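Local coordinates for protein glucose 1-dehydrogenase (PDB 2B5W) that catalyses the zinc-dependent oxidation of D-glucose and several other aldose sugars with NADP(+) or NAD(+), preferring NADP(+), and works as a homodimer, at residues 4-9 / 42-47; 51-54 / 58-61; 339-344 / 350-355; 110-113 / 117-120. The protein carries 1 engineered substitution. All blocks are in the same frame, centred on the assembly; numbering follows the deposited sequence.

Overall arrangement
Contacts 2 and 4 and segment 42-47 of contact 1 belong to the GroES-like domain. Contact 3 is near the end of the chain, but its strand returns to the sheet that holds strand 27-37. Contact 3 is buried, contacts 1 and 2 are partly buried, and contact 4 is at the surface. Contacts 1 and 2 share the antiparallel sheet: strands 2-7 and 58-60 are neighbours, bonded through Val6 N and Leu59 O. Between its segments contact 1 is purely aliphatic; its Glu43 turns to NADP. In contacts 2 and 4 a phenylalanine ring lies against backbone, and Gly51 O probably bonds to Gly119 N between them. Contact 3 adds a hydroxyl-to-carbonyl bond.

Contact 1: residues 4-9 / 42-47; sequences IAVKRG and HEVIAG. With NAP (NADP nicotinamide-adenine-dinucleotide phosphate), chain I.
Val6 and Ile45 mark the closest backbone approach of the two segments, with 6.5 Å between Val6 CA and Ile45 CA. This is a helix packed on a sheet within the catalytic part of a zinc-containing alcohol dehydrogenase fold. Val6 lies on strand 2-7, the middle strand of a small antiparallel sheet, and points its side chain at the last turns of helix 39-46. No hydrogen bond crosses the contact. The main touch is between Val6 CG1 and Ile45 CG1, 3.7 Å apart, where the two side chains meet at about a right angle. The same methyl, Val6 CG1, also lies 4.1 Å from Ile45 CA, so it rests against the helix backbone as well. Ile45 CG1 is anti to the carbonyl carbon (chi1 -70°), which sets CG1 beside the valine, while CD1 runs on toward Phe341 from the C-terminal part of the chain. Val6 CG2 comes only to 4.5 Å from Val44 CG1, a marginal approach. Leu59 of strand 58-60 touches both Val6 and Val44 and continues the apolar layer. Val44 and Ile45 thus face the sheet, while Glu43 reaches the cofactor. Its chain is extended beyond CG and ends at the nicotinamide ribose of NADP, where the hydroxyl O2D donates a 2.7 Å hydrogen bond to Glu43 OE2.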
# COMPACT_ATOMS: atom_id res chain seq x y z
N ILE A 4 -35.86 -14.16 -5.39
CA ILE A 4 -35.74 -13.92 -3.97
C ILE A 4 -35.28 -12.49 -3.79
O ILE A 4 -34.26 -12.09 -4.36
CB ILE A 4 -34.72 -14.91 -3.31
CG1 ILE A 4 -35.13 -16.36 -3.57
CG2 ILE A 4 -34.61 -14.61 -1.83
CD1 ILE A 4 -36.48 -16.76 -3.07
N ALA A 5 -36.04 -11.70 -3.04
CA ALA A 5 -35.83 -10.26 -2.96
C ALA A 5 -35.99 -9.74 -1.54
O ALA A 5 -36.61 -10.39 -0.70
CB ALA A 5 -36.79 -9.55 -3.86
N VAL A 6 -35.40 -8.58 -1.28
CA VAL A 6 -35.73 -7.81 -0.06
C VAL A 6 -36.71 -6.70 -0.48
O VAL A 6 -36.60 -6.10 -1.56
CB VAL A 6 -34.48 -7.24 0.64
CG1 VAL A 6 -33.66 -8.36 1.31
CG2 VAL A 6 -33.60 -6.44 -0.31
N LYS A 7 -37.72 -6.45 0.35
CA LYS A 7 -38.70 -5.40 0.11
C LYS A 7 -38.66 -4.42 1.27
O LYS A 7 -38.20 -4.75 2.38
CB LYS A 7 -40.11 -6.00 0.05
CG LYS A 7 -40.59 -6.51 -1.31
CD LYS A 7 -41.64 -7.60 -1.09
CE LYS A 7 -42.75 -7.61 -2.13
NZ LYS A 7 -43.74 -8.71 -1.82
N ARG A 8 -39.11 -3.19 1.00
CA ARG A 8 -39.31 -2.23 2.09
C ARG A 8 -40.33 -2.79 3.06
O ARG A 8 -41.42 -3.21 2.65
CB ARG A 8 -39.82 -0.90 1.52
CG ARG A 8 -38.78 -0.17 0.68
CD ARG A 8 -39.32 1.12 0.05
NE ARG A 8 -38.32 1.82 -0.76
CZ ARG A 8 -38.56 2.97 -1.41
NH1 ARG A 8 -39.76 3.57 -1.35
NH2 ARG A 8 -37.65 3.62 -2.15
N GLY A 9 -39.96 -2.87 4.34
CA GLY A 9 -40.88 -3.32 5.37
C GLY A 9 -40.80 -4.79 5.75
O GLY A 9 -41.26 -5.16 6.83
N HIS A 42 -26.09 -10.53 3.82
CA HIS A 42 -26.70 -10.27 5.11
C HIS A 42 -26.66 -8.76 5.37
O HIS A 42 -27.60 -8.21 5.91
CB HIS A 42 -26.00 -11.07 6.19
CG HIS A 42 -26.23 -12.55 6.06
ND1 HIS A 42 -27.41 -13.15 6.43
CD2 HIS A 42 -25.42 -13.54 5.59
CE1 HIS A 42 -27.32 -14.46 6.22
NE2 HIS A 42 -26.12 -14.73 5.73
N GLU A 43 -25.58 -8.10 4.95
CA GLU A 43 -25.46 -6.63 5.14
C GLU A 43 -26.54 -5.91 4.32
O GLU A 43 -27.16 -4.98 4.81
CB GLU A 43 -24.06 -6.14 4.77
CG GLU A 43 -22.95 -6.66 5.67
CD GLU A 43 -21.56 -6.51 5.05
OE1 GLU A 43 -21.34 -5.56 4.27
OE2 GLU A 43 -20.68 -7.36 5.35
N VAL A 44 -26.81 -6.37 3.10
CA VAL A 44 -27.88 -5.80 2.27
C VAL A 44 -29.25 -6.01 2.93
O VAL A 44 -30.12 -5.15 2.85
CB VAL A 44 -27.90 -6.44 0.83
CG1 VAL A 44 -29.15 -6.03 0.05
CG2 VAL A 44 -26.65 -6.05 0.05
N ILE A 45 -29.45 -7.18 3.53
CA ILE A 45 -30.76 -7.49 4.14
C ILE A 45 -30.96 -6.58 5.35
O ILE A 45 -32.04 -6.07 5.55
CB ILE A 45 -30.83 -8.97 4.57
CG1 ILE A 45 -30.89 -9.85 3.33
CG2 ILE A 45 -32.06 -9.25 5.46
CD1 ILE A 45 -30.50 -11.32 3.60
N ALA A 46 -29.89 -6.40 6.12
CA ALA A 46 -29.88 -5.55 7.32
C ALA A 46 -29.97 -4.06 6.99
O ALA A 46 -30.39 -3.27 7.84
CB ALA A 46 -28.63 -5.81 8.14
N GLY A 47 -29.59 -3.67 5.78
CA GLY A 47 -29.51 -2.27 5.41
C GLY A 47 -30.86 -1.68 5.08
O GLY A 47 -31.91 -2.28 5.35
PA NAP I . -18.61 -12.72 7.72
O1A NAP I . -19.45 -11.82 8.50
O2A NAP I . -19.28 -14.06 7.39
O5B NAP I . -17.27 -13.05 8.48
C5B NAP I . -16.57 -12.14 9.30
C4B NAP I . -15.95 -13.05 10.33
O4B NAP I . -15.03 -12.28 11.08
C3B NAP I . -16.97 -13.66 11.32
O3B NAP I . -16.95 -15.07 11.33
C2B NAP I . -16.55 -13.07 12.67
O2B NAP I . -16.61 -13.98 13.76
C1B NAP I . -15.12 -12.66 12.43
N9A NAP I . -14.74 -11.54 13.26
C8A NAP I . -15.34 -10.29 13.29
N7A NAP I . -14.70 -9.54 14.20
C5A NAP I . -13.73 -10.31 14.80
C6A NAP I . -12.77 -10.09 15.80
N6A NAP I . -12.69 -8.92 16.47
N1A NAP I . -11.92 -11.10 16.16
C2A NAP I . -11.96 -12.33 15.53
N3A NAP I . -12.90 -12.57 14.54
C4A NAP I . -13.75 -11.58 14.18
O3 NAP I . -18.30 -12.10 6.29
PN NAP I . -17.56 -12.72 4.99
O1N NAP I . -16.46 -13.66 5.35
O2N NAP I . -18.53 -13.12 3.92
O5D NAP I . -16.95 -11.27 4.72
C5D NAP I . -15.84 -10.81 5.46
C4D NAP I . -15.67 -9.30 5.30
O4D NAP I . -15.34 -9.04 3.93
C3D NAP I . -16.94 -8.50 5.60
O3D NAP I . -16.62 -7.31 6.30
C2D NAP I . -17.49 -8.20 4.21
O2D NAP I . -18.34 -7.09 4.13
C1D NAP I . -16.20 -8.02 3.41
N1N NAP I . -16.28 -8.30 1.98
C2N NAP I . -15.66 -7.39 1.18
C3N NAP I . -15.59 -7.60 -0.17
C7N NAP I . -14.74 -6.64 -0.93
O7N NAP I . -14.89 -6.80 -2.31
N7N NAP I . -13.95 -5.75 -0.28
C4N NAP I . -16.18 -8.72 -0.77
C5N NAP I . -16.80 -9.65 0.06
C6N NAP I . -16.82 -9.45 1.44
P2B NAP I . -17.96 -14.15 14.69
O1X NAP I . -19.05 -14.72 13.95
O2X NAP I . -17.46 -15.05 15.84
O3X NAP I . -18.36 -12.78 15.24

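Contact 2: residues 51-54 / 58-61; sequences GFPE and HLVL
Phe52 lays one face of its ring over the peptide that joins His58 to Leu59. Leu59 N sits 4.0 Å above the plane of the Phe52 ring, over its centre. His58 C lies on the same face, nearer the rim. At one side of the ring, Phe52 CD1 touches Leu59 CB at 3.7 Å. At the other, Phe52 CD2 comes to 3.5 Å from His58 N. With chi1 at -73°, the Phe52 ring stands beside its own backbone N, and this brings it over the strand. Pro53 closes the next position along the loop. Its CD packs 3.4 Å from His58 O and 3.9 Å from Leu59 CD1. That carbonyl oxygen, His58 O, is buried with no hydrogen-bonding partner in the model, so apolar groups cover a polar atom here. His58 CB points away from the loop; its ring stacks on His121, and its NE2 is hydrogen-bonded to Lys18. His121 also packs on Pro53, and its ND1 is hydrogen-bonded to Val60 N. The arrangement is a loop folded back on strand 58-60 of the three-stranded antiparallel sheet, in the GroES-like domain of this dehydrogenase family.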
# COMPACT_ATOMS: atom_id res chain seq x y z
N GLY A 51 -30.22 1.17 -1.76
CA GLY A 51 -29.67 0.40 -2.85
C GLY A 51 -30.67 -0.23 -3.82
O GLY A 51 -30.26 -0.88 -4.77
N PHE A 52 -31.97 -0.06 -3.60
CA PHE A 52 -32.95 -0.60 -4.53
C PHE A 52 -32.75 0.10 -5.87
O PHE A 52 -32.36 1.28 -5.91
CB PHE A 52 -34.40 -0.39 -4.05
CG PHE A 52 -34.82 -1.29 -2.90
CD1 PHE A 52 -33.90 -1.93 -2.09
CD2 PHE A 52 -36.16 -1.43 -2.61
CE1 PHE A 52 -34.29 -2.74 -1.04
CE2 PHE A 52 -36.57 -2.23 -1.54
CZ PHE A 52 -35.63 -2.88 -0.76
N PRO A 53 -33.01 -0.61 -6.97
CA PRO A 53 -32.94 -0.02 -8.30
C PRO A 53 -33.95 1.12 -8.41
O PRO A 53 -35.04 1.03 -7.88
CB PRO A 53 -33.28 -1.17 -9.24
CG PRO A 53 -33.05 -2.41 -8.42
CD PRO A 53 -33.35 -2.05 -7.02
N GLU A 54 -33.55 2.19 -9.09
CA GLU A 54 -34.41 3.36 -9.32
C GLU A 54 -35.87 2.98 -9.57
O GLU A 54 -36.19 2.33 -10.57
CB GLU A 54 -33.92 4.14 -10.55
CG GLU A 54 -34.25 5.62 -10.55
CD GLU A 54 -34.27 6.23 -9.15
OE1 GLU A 54 -35.09 5.80 -8.29
OE2 GLU A 54 -33.46 7.14 -8.91
N HIS A 58 -38.32 -3.30 -4.60
CA HIS A 58 -37.60 -4.45 -4.07
C HIS A 58 -36.21 -4.47 -4.68
O HIS A 58 -35.93 -3.74 -5.64
CB HIS A 58 -38.35 -5.74 -4.44
CG HIS A 58 -38.34 -6.05 -5.90
ND1 HIS A 58 -39.19 -5.46 -6.81
CD2 HIS A 58 -37.53 -6.86 -6.63
CE1 HIS A 58 -38.93 -5.91 -8.02
NE2 HIS A 58 -37.93 -6.77 -7.94
N LEU A 59 -35.37 -5.34 -4.14
CA LEU A 59 -34.08 -5.65 -4.71
C LEU A 59 -33.94 -7.18 -4.74
O LEU A 59 -33.98 -7.82 -3.70
CB LEU A 59 -32.97 -5.05 -3.87
CG LEU A 59 -31.53 -5.47 -4.26
CD1 LEU A 59 -31.20 -4.95 -5.62
CD2 LEU A 59 -30.58 -4.95 -3.24
N VAL A 60 -33.80 -7.73 -5.94
CA VAL A 60 -33.50 -9.17 -6.05
C VAL A 60 -32.07 -9.37 -5.53
O VAL A 60 -31.15 -8.62 -5.92
CB VAL A 60 -33.61 -9.67 -7.48
CG1 VAL A 60 -33.10 -11.10 -7.61
CG2 VAL A 60 -35.07 -9.59 -7.99
N LEU A 61 -31.90 -10.32 -4.61
CA LEU A 61 -30.62 -10.55 -3.99
C LEU A 61 -29.72 -11.42 -4.87
O LEU A 61 -30.17 -11.99 -5.84
CB LEU A 61 -30.82 -11.21 -2.64
CG LEU A 61 -31.56 -10.41 -1.56
CD1 LEU A 61 -31.82 -11.34 -0.37
CD2 LEU A 61 -30.75 -9.21 -1.16

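Contact 3: residues 339-344 / 350-355; sequences AAFDDD and TAIEFS. With K (potassium ion), chain D.
Ala340 presses its methyl against Ile352, with Ala340 CB only 3.5 Å from Ile352 CG1, tighter than usual van der Waals contact. At the end of the isoleucine, Ile352 CD1 reaches Phe341 CE2 at 3.8 Å, and the two side chains cross at about a right angle. The polar link is one bond. Thr350 OG1 donates to Ala340 O at 2.6 Å, in the carbonyl plane and on a lone pair, with a C=O...donor angle of 128°. A chi1 of 62° puts this hydroxyl between the threonine's own backbone N and carbonyl carbon, on the side of the loop. Strand 349-353 runs parallel to strand 328-333 and antiparallel to strand 27-37, so the end of the chain joins the sheet of the catalytic domain. The loop 339-344 covers this strand, and Phe341 also packs on Val37. Replacing Thr350 with a valine would probably leave Ala340 O without its hydroxyl donor and the loop held to the strand here by apolar packing. Within the loop, Asp342 N bonds back to Ala339 O at 3.1 Å. Beyond the packed part, Asp344 O binds a potassium ion at 2.8 Å, and Thr347 O is its second protein ligand.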
# COMPACT_ATOMS: atom_id res chain seq x y z
N ALA A 339 -33.36 -21.38 4.63
CA ALA A 339 -32.20 -21.84 5.40
C ALA A 339 -30.86 -21.39 4.85
O ALA A 339 -29.85 -21.40 5.55
CB ALA A 339 -32.23 -23.35 5.51
N ALA A 340 -30.81 -20.98 3.58
CA ALA A 340 -29.59 -20.45 3.01
C ALA A 340 -29.18 -19.15 3.71
O ALA A 340 -27.99 -18.76 3.68
CB ALA A 340 -29.76 -20.21 1.56
N PHE A 341 -30.15 -18.46 4.31
CA PHE A 341 -29.89 -17.20 5.03
C PHE A 341 -29.69 -17.39 6.55
O PHE A 341 -29.66 -16.41 7.30
CB PHE A 341 -31.02 -16.19 4.72
CG PHE A 341 -31.10 -15.80 3.26
CD1 PHE A 341 -30.21 -14.91 2.71
CD2 PHE A 341 -32.06 -16.36 2.43
CE1 PHE A 341 -30.25 -14.59 1.37
CE2 PHE A 341 -32.12 -16.02 1.09
CZ PHE A 341 -31.23 -15.10 0.58
N ASP A 342 -29.52 -18.63 6.99
CA ASP A 342 -29.18 -18.92 8.39
C ASP A 342 -27.89 -18.23 8.72
O ASP A 342 -26.96 -18.16 7.89
CB ASP A 342 -29.00 -20.41 8.64
CG ASP A 342 -30.31 -21.15 8.79
OD1 ASP A 342 -31.39 -20.51 8.84
OD2 ASP A 342 -30.33 -22.40 8.87
N ASP A 343 -27.79 -17.73 9.94
CA ASP A 343 -26.65 -16.91 10.30
C ASP A 343 -26.06 -17.32 11.65
O ASP A 343 -25.72 -16.46 12.47
CB ASP A 343 -27.03 -15.41 10.21
CG ASP A 343 -27.55 -14.84 11.51
OD1 ASP A 343 -28.46 -15.44 12.13
OD2 ASP A 343 -27.11 -13.76 11.98
N ASP A 344 -25.89 -18.62 11.85
CA ASP A 344 -25.27 -19.07 13.09
C ASP A 344 -23.87 -19.62 12.84
O ASP A 344 -23.40 -19.67 11.69
CB ASP A 344 -26.19 -19.99 13.87
CG ASP A 344 -26.50 -21.24 13.16
OD1 ASP A 344 -25.57 -21.86 12.59
OD2 ASP A 344 -27.65 -21.71 13.18
N THR A 350 -23.34 -21.10 2.16
CA THR A 350 -24.58 -21.67 1.64
C THR A 350 -24.86 -21.15 0.27
O THR A 350 -24.28 -20.16 -0.15
CB THR A 350 -25.77 -21.31 2.51
OG1 THR A 350 -25.95 -19.89 2.52
CG2 THR A 350 -25.57 -21.71 3.99
N ALA A 351 -25.74 -21.84 -0.42
CA ALA A 351 -26.24 -21.41 -1.70
C ALA A 351 -27.68 -21.88 -1.85
O ALA A 351 -28.11 -22.77 -1.15
CB ALA A 351 -25.41 -21.99 -2.84
N ILE A 352 -28.37 -21.27 -2.81
CA ILE A 352 -29.70 -21.68 -3.24
C ILE A 352 -29.62 -22.23 -4.65
O ILE A 352 -29.07 -21.60 -5.53
CB ILE A 352 -30.67 -20.49 -3.21
CG1 ILE A 352 -30.76 -19.95 -1.77
CG2 ILE A 352 -32.06 -20.92 -3.73
CD1 ILE A 352 -31.38 -18.57 -1.65
N GLU A 353 -30.22 -23.39 -4.85
CA GLU A 353 -30.27 -24.05 -6.13
C GLU A 353 -31.60 -23.75 -6.80
O GLU A 353 -32.66 -24.17 -6.30
CB GLU A 353 -30.09 -25.56 -5.98
CG GLU A 353 -30.14 -26.30 -7.31
CD GLU A 353 -29.67 -27.71 -7.18
OE1 GLU A 353 -30.49 -28.57 -6.83
OE2 GLU A 353 -28.48 -27.94 -7.48
N PHE A 354 -31.54 -23.09 -7.93
CA PHE A 354 -32.69 -22.79 -8.78
C PHE A 354 -33.01 -23.88 -9.80
O PHE A 354 -34.18 -24.10 -10.16
CB PHE A 354 -32.50 -21.44 -9.48
CG PHE A 354 -32.67 -20.28 -8.55
CD1 PHE A 354 -31.66 -19.93 -7.67
CD2 PHE A 354 -33.85 -19.57 -8.53
CE1 PHE A 354 -31.84 -18.88 -6.78
CE2 PHE A 354 -34.02 -18.52 -7.62
CZ PHE A 354 -33.02 -18.20 -6.76
N SER A 355 -31.97 -24.56 -10.27
CA SER A 355 -32.11 -25.60 -11.27
C SER A 355 -30.83 -26.41 -11.36
O SER A 355 -29.79 -25.99 -10.85
CB SER A 355 -32.43 -24.99 -12.62
OG SER A 355 -31.29 -24.40 -13.26
K K D . -21.61 -18.03 10.23

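Contact 4: residues 110-113 / 117-120; sequences GMYF and IVGA
Phe113 meets Val118 and Ala120 near its CB and Gly119 with its ring. Its CB lies 3.4 Å from Val118 O and 3.9 Å from Ala120 CB. The next atom, CG, keeps close to the backbone N (chi1 -67°), and from there the ring extends over Gly119. On one side of the ring, still over the face, Phe113 CD1 comes to 3.7 Å from Gly119 CA, and CE1 follows it slightly farther off. On the other, Phe113 CD2 and CE2 pass near Gly119 O, the first at 3.6 Å. At the tip, Phe113 CZ is still 4.0 Å from Gly119 O, which stands above the ring near its centre. Gly119 CA makes a CH-pi contact with the Phe113 ring, 4.1 Å from its centroid and 25° off the normal. An alanine in place of Phe113 would keep the CB contacts but is likely to strip the Gly119 CA-H of its pi partner and open a gap over that peptide. Tyr112 CE1 approaches Val118 CG1 at 4.2 Å, and the Tyr112 ring makes a cation-pi contact with Arg88. Ile117 and Val118 both face Glu114, a substrate-binding residue, an arrangement that fits a classic beta bulge. Strand 113-115 lies between strands 88-89 and 119-120. Phe113 bonds to Arg89 by its backbone, and Ile117 packs on Thr40 and Val44 of helix 39-46.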
# COMPACT_ATOMS: atom_id res chain seq x y z
N GLY A 110 -20.89 5.58 -6.80
CA GLY A 110 -21.72 6.32 -7.75
C GLY A 110 -21.47 6.08 -9.24
O GLY A 110 -22.32 6.41 -10.05
N MET A 111 -20.34 5.47 -9.59
CA MET A 111 -19.96 5.24 -10.98
C MET A 111 -20.12 3.77 -11.41
O MET A 111 -19.57 3.34 -12.42
CB MET A 111 -18.53 5.73 -11.20
CG MET A 111 -18.35 7.20 -10.80
SD MET A 111 -16.83 7.90 -11.42
CE MET A 111 -17.25 9.64 -11.48
N TYR A 112 -20.89 3.02 -10.62
CA TYR A 112 -21.24 1.65 -10.96
C TYR A 112 -22.49 1.31 -10.19
O TYR A 112 -22.81 1.90 -9.16
CB TYR A 112 -20.14 0.65 -10.51
CG TYR A 112 -19.87 0.67 -9.03
CD1 TYR A 112 -20.59 -0.12 -8.14
CD2 TYR A 112 -18.90 1.53 -8.49
CE1 TYR A 112 -20.36 -0.07 -6.79
CE2 TYR A 112 -18.67 1.58 -7.16
CZ TYR A 112 -19.37 0.77 -6.30
OH TYR A 112 -19.14 0.82 -4.94
N PHE A 113 -23.14 0.27 -10.68
CA PHE A 113 -24.07 -0.53 -9.90
C PHE A 113 -23.42 -1.90 -9.63
O PHE A 113 -22.58 -2.36 -10.41
CB PHE A 113 -25.34 -0.79 -10.69
CG PHE A 113 -26.19 0.43 -10.96
CD1 PHE A 113 -26.21 1.51 -10.10
CD2 PHE A 113 -27.04 0.43 -12.06
CE1 PHE A 113 -27.05 2.61 -10.34
CE2 PHE A 113 -27.87 1.57 -12.32
CZ PHE A 113 -27.87 2.61 -11.44
N ILE A 117 -26.74 -5.86 -4.93
CA ILE A 117 -26.15 -5.12 -3.82
C ILE A 117 -26.55 -3.65 -3.85
O ILE A 117 -27.09 -3.14 -2.87
CB ILE A 117 -24.62 -5.28 -3.84
CG1 ILE A 117 -24.24 -6.73 -3.80
CG2 ILE A 117 -24.02 -4.54 -2.62
CD1 ILE A 117 -22.72 -6.96 -4.02
N VAL A 118 -26.24 -2.96 -4.94
CA VAL A 118 -26.61 -1.54 -5.05
C VAL A 118 -27.00 -1.13 -6.46
O VAL A 118 -26.23 -1.23 -7.42
CB VAL A 118 -25.52 -0.62 -4.49
CG1 VAL A 118 -24.15 -0.90 -5.13
CG2 VAL A 118 -25.92 0.86 -4.62
N GLY A 119 -28.25 -0.69 -6.60
CA GLY A 119 -28.71 -0.10 -7.83
C GLY A 119 -29.22 -1.01 -8.93
O GLY A 119 -29.81 -0.53 -9.90
N ALA A 120 -29.03 -2.33 -8.77
CA ALA A 120 -29.39 -3.27 -9.83
C ALA A 120 -29.74 -4.61 -9.19
O ALA A 120 -29.08 -5.07 -8.28
CB ALA A 120 -28.26 -3.43 -10.84